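PDB 7LPO: cytoplasmic protein from Cryptococcus neoformans var. grubii serotype A, which probably hydrolyses steryl beta-glucosides, as a sterylglucosidase of glycosyl hydrolase family 5. Local coordinates for residues V102-K114 / G152-C164. Numbering follows the deposited sequence.
Sequences VFTWESLEHAGPK and GGSGAPLWTLYAC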
# COMPACT_ATOMS: atom_id res chain seq x y z
N VAL A 102 -0.41 4.62 -8.24
CA VAL A 102 0.71 5.01 -7.39
C VAL A 102 1.44 6.20 -8.01
O VAL A 102 1.85 6.16 -9.17
CB VAL A 102 1.68 3.82 -7.20
CG1 VAL A 102 2.90 4.24 -6.41
CG2 VAL A 102 0.98 2.65 -6.54
N PHE A 103 1.60 7.26 -7.22
CA PHE A 103 2.46 8.39 -7.57
C PHE A 103 3.18 8.85 -6.31
O PHE A 103 2.72 8.61 -5.19
CB PHE A 103 1.67 9.55 -8.21
CG PHE A 103 0.76 10.25 -7.26
CD1 PHE A 103 -0.52 9.76 -7.03
CD2 PHE A 103 1.16 11.39 -6.60
CE1 PHE A 103 -1.37 10.39 -6.15
CE2 PHE A 103 0.31 12.03 -5.73
CZ PHE A 103 -0.96 11.54 -5.50
N THR A 104 4.32 9.50 -6.49
CA THR A 104 5.09 9.97 -5.35
C THR A 104 5.18 11.48 -5.34
O THR A 104 5.14 12.14 -6.39
CB THR A 104 6.50 9.37 -5.33
OG1 THR A 104 7.23 9.83 -6.47
CG2 THR A 104 6.41 7.84 -5.31
N TRP A 105 5.27 12.03 -4.13
CA TRP A 105 5.58 13.44 -3.95
C TRP A 105 6.83 13.83 -4.72
O TRP A 105 6.89 14.91 -5.33
CB TRP A 105 5.74 13.69 -2.45
CG TRP A 105 5.95 15.10 -2.03
CD1 TRP A 105 5.86 16.22 -2.78
CD2 TRP A 105 6.30 15.52 -0.71
NE1 TRP A 105 6.12 17.32 -2.01
CE2 TRP A 105 6.41 16.91 -0.73
CE3 TRP A 105 6.52 14.84 0.50
CZ2 TRP A 105 6.74 17.65 0.40
CZ3 TRP A 105 6.86 15.58 1.62
CH2 TRP A 105 6.96 16.97 1.56
N GLU A 106 7.85 12.96 -4.74
CA GLU A 106 9.08 13.28 -5.44
C GLU A 106 8.81 13.55 -6.91
O GLU A 106 9.39 14.48 -7.50
CB GLU A 106 10.10 12.15 -5.30
CG GLU A 106 11.34 12.35 -6.17
CD GLU A 106 12.35 11.22 -6.08
OE1 GLU A 106 13.47 11.40 -6.58
OE2 GLU A 106 12.05 10.14 -5.51
N SER A 107 7.96 12.73 -7.54
CA SER A 107 7.72 12.87 -8.97
C SER A 107 6.98 14.16 -9.30
O SER A 107 7.04 14.62 -10.45
CB SER A 107 6.93 11.66 -9.49
OG SER A 107 5.60 11.65 -9.01
N LEU A 108 6.34 14.78 -8.31
CA LEU A 108 5.61 16.02 -8.51
C LEU A 108 6.41 17.27 -8.16
O LEU A 108 6.11 18.34 -8.71
CB LEU A 108 4.32 16.03 -7.68
CG LEU A 108 3.24 15.01 -7.99
CD1 LEU A 108 2.11 15.12 -6.95
CD2 LEU A 108 2.68 15.17 -9.39
N GLU A 109 7.40 17.18 -7.26
CA GLU A 109 8.05 18.38 -6.75
C GLU A 109 9.55 18.19 -6.57
O GLU A 109 10.17 18.84 -5.72
CB GLU A 109 7.41 18.82 -5.42
CG GLU A 109 7.57 20.28 -5.04
CD GLU A 109 6.69 20.69 -3.84
OE1 GLU A 109 6.12 19.82 -3.17
OE2 GLU A 109 6.57 21.90 -3.57
N HIS A 110 10.16 17.33 -7.39
CA HIS A 110 11.59 17.07 -7.27
C HIS A 110 12.42 18.31 -7.57
O HIS A 110 13.54 18.44 -7.05
CB HIS A 110 12.00 15.96 -8.22
CG HIS A 110 11.51 16.16 -9.62
ND1 HIS A 110 12.16 16.96 -10.54
CD2 HIS A 110 10.41 15.67 -10.25
CE1 HIS A 110 11.49 16.95 -11.68
NE2 HIS A 110 10.43 16.18 -11.53
N ALA A 111 11.92 19.21 -8.41
CA ALA A 111 12.71 20.37 -8.82
C ALA A 111 12.98 21.34 -7.68
O ALA A 111 13.95 22.09 -7.74
CB ALA A 111 12.01 21.11 -9.96
N GLY A 112 12.14 21.36 -6.65
CA GLY A 112 12.30 22.26 -5.54
C GLY A 112 10.95 22.66 -4.99
O GLY A 112 9.91 22.41 -5.61
N PRO A 113 10.94 23.31 -3.82
CA PRO A 113 9.66 23.75 -3.24
C PRO A 113 8.83 24.58 -4.22
O PRO A 113 9.30 25.60 -4.73
CB PRO A 113 10.08 24.59 -2.03
CG PRO A 113 11.50 24.24 -1.76
CD PRO A 113 12.11 23.69 -3.01
N LYS A 114 7.60 24.14 -4.47
CA LYS A 114 6.64 24.81 -5.34
C LYS A 114 7.08 24.86 -6.80
O LYS A 114 6.51 25.63 -7.58
CB LYS A 114 6.34 26.22 -4.83
CG LYS A 114 5.42 26.21 -3.61
CD LYS A 114 5.37 27.54 -2.90
CE LYS A 114 4.59 27.41 -1.60
NZ LYS A 114 4.19 28.74 -1.06
N GLY A 152 15.60 5.14 2.27
CA GLY A 152 15.49 3.69 2.18
C GLY A 152 14.31 3.17 1.39
O GLY A 152 14.11 1.94 1.37
N GLY A 153 13.50 4.02 0.76
CA GLY A 153 12.25 3.57 0.20
C GLY A 153 11.74 4.33 -1.01
O GLY A 153 12.21 4.12 -2.13
N SER A 154 10.73 5.16 -0.79
CA SER A 154 10.12 5.94 -1.85
C SER A 154 9.37 7.09 -1.19
O SER A 154 9.11 7.06 0.01
CB SER A 154 9.16 5.11 -2.70
OG SER A 154 7.93 4.87 -2.03
N GLY A 155 9.03 8.09 -2.00
CA GLY A 155 8.16 9.14 -1.52
C GLY A 155 8.63 10.57 -1.73
O GLY A 155 8.43 11.14 -2.80
N ALA A 156 9.24 11.15 -0.71
CA ALA A 156 9.45 12.59 -0.67
C ALA A 156 10.68 13.01 -1.49
O ALA A 156 11.62 12.24 -1.66
CB ALA A 156 9.60 13.06 0.77
N PRO A 157 10.68 14.24 -2.01
CA PRO A 157 11.85 14.72 -2.75
C PRO A 157 13.05 14.93 -1.84
O PRO A 157 12.92 15.19 -0.64
CB PRO A 157 11.38 16.03 -3.39
CG PRO A 157 10.21 16.47 -2.57
CD PRO A 157 9.57 15.21 -2.04
N LEU A 158 14.24 14.84 -2.44
CA LEU A 158 15.48 14.91 -1.67
C LEU A 158 15.58 16.19 -0.85
O LEU A 158 16.19 16.19 0.23
CB LEU A 158 16.67 14.80 -2.62
CG LEU A 158 18.07 15.02 -2.05
CD1 LEU A 158 18.46 13.91 -1.09
CD2 LEU A 158 19.05 15.10 -3.21
N TRP A 159 15.01 17.29 -1.33
CA TRP A 159 15.19 18.53 -0.60
C TRP A 159 14.49 18.52 0.75
O TRP A 159 14.80 19.38 1.59
CB TRP A 159 14.74 19.73 -1.44
CG TRP A 159 13.32 19.73 -1.96
CD1 TRP A 159 12.92 19.44 -3.22
CD2 TRP A 159 12.14 20.09 -1.24
NE1 TRP A 159 11.56 19.59 -3.34
CE2 TRP A 159 11.06 19.99 -2.13
CE3 TRP A 159 11.89 20.50 0.08
CZ2 TRP A 159 9.75 20.26 -1.76
CZ3 TRP A 159 10.59 20.77 0.45
CH2 TRP A 159 9.53 20.65 -0.46
N THR A 160 13.57 17.58 1.01
CA THR A 160 12.95 17.53 2.33
C THR A 160 13.96 17.12 3.40
O THR A 160 13.86 17.57 4.55
CB THR A 160 11.74 16.58 2.36
OG1 THR A 160 12.15 15.24 2.01
CG2 THR A 160 10.65 17.07 1.42
N LEU A 161 14.92 16.27 3.04
CA LEU A 161 15.98 15.92 3.99
C LEU A 161 16.77 17.16 4.41
O LEU A 161 17.04 17.37 5.60
CB LEU A 161 16.92 14.89 3.36
CG LEU A 161 16.51 13.43 3.45
CD1 LEU A 161 15.29 13.20 2.60
CD2 LEU A 161 17.65 12.52 3.00
N TYR A 162 17.18 17.97 3.44
CA TYR A 162 17.89 19.20 3.76
C TYR A 162 17.03 20.13 4.60
O TYR A 162 17.51 20.75 5.55
CB TYR A 162 18.33 19.89 2.48
CG TYR A 162 19.47 19.21 1.79
CD1 TYR A 162 20.76 19.28 2.31
CD2 TYR A 162 19.27 18.50 0.63
CE1 TYR A 162 21.81 18.67 1.69
CE2 TYR A 162 20.33 17.88 -0.01
CZ TYR A 162 21.60 17.98 0.52
OH TYR A 162 22.65 17.37 -0.11
N ALA A 163 15.73 20.22 4.28
CA ALA A 163 14.84 21.04 5.09
C ALA A 163 14.84 20.59 6.54
O ALA A 163 14.71 21.42 7.45
CB ALA A 163 13.43 21.00 4.51
N CYS A 164 15.01 19.28 6.79
CA CYS A 164 15.06 18.72 8.13
C CYS A 164 16.44 18.78 8.76
O CYS A 164 16.63 18.26 9.87
CB CYS A 164 14.57 17.26 8.11
SG CYS A 164 12.80 17.12 7.69
O HOH W 1 9.96 8.29 -4.93
O HOH W 2 11.78 9.72 -2.78
O HOH W 3 14.02 14.58 -5.24
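Trp159 NE1 donates a hydrogen bond to Glu109 O (2.9 Å), nearly straight and in the indole plane. At the first turn of helix 105-109, Glu106 N donates to Gly155 O (2.7 Å). With CG anti to the backbone N (chi1 172°) and an extended chain, Glu106 pairs OE1 with Arg149, while OE2 accepts from two waters, one taking the Gly155 N-H and the other donating to Ala156 O, so each bridges the segments. The apolar part is built round the two indoles. Pro157 CD makes a CH-pi contact over the five-membered ring of Trp105, 3.6 Å from its centroid, while Ala156 CB touches Trp105 CE3 and Thr160 CG2 reaches Trp105 CH2 at 3.7 Å. Pro113 CD lies over the centre of one Trp159 face; Pro157 CG and Thr160 CG2, from the indole's own segment, share the opposite face toward its rim. Glu109 CD meets Trp159 CZ2 (3.7 Å), the carboxylate almost perpendicular to the ring (83°); OE1 accepts from Trp105 NE1 (2.8 Å), OE2 from Lys114 N. Strand 98-104 and helix 105-109 thus meet the segment leading into helix 159-163 in the TIM-barrel domain, and Glu109 accepts from both indole N-H groups, by carboxylate and carbonyl, which probably helps to set both rings.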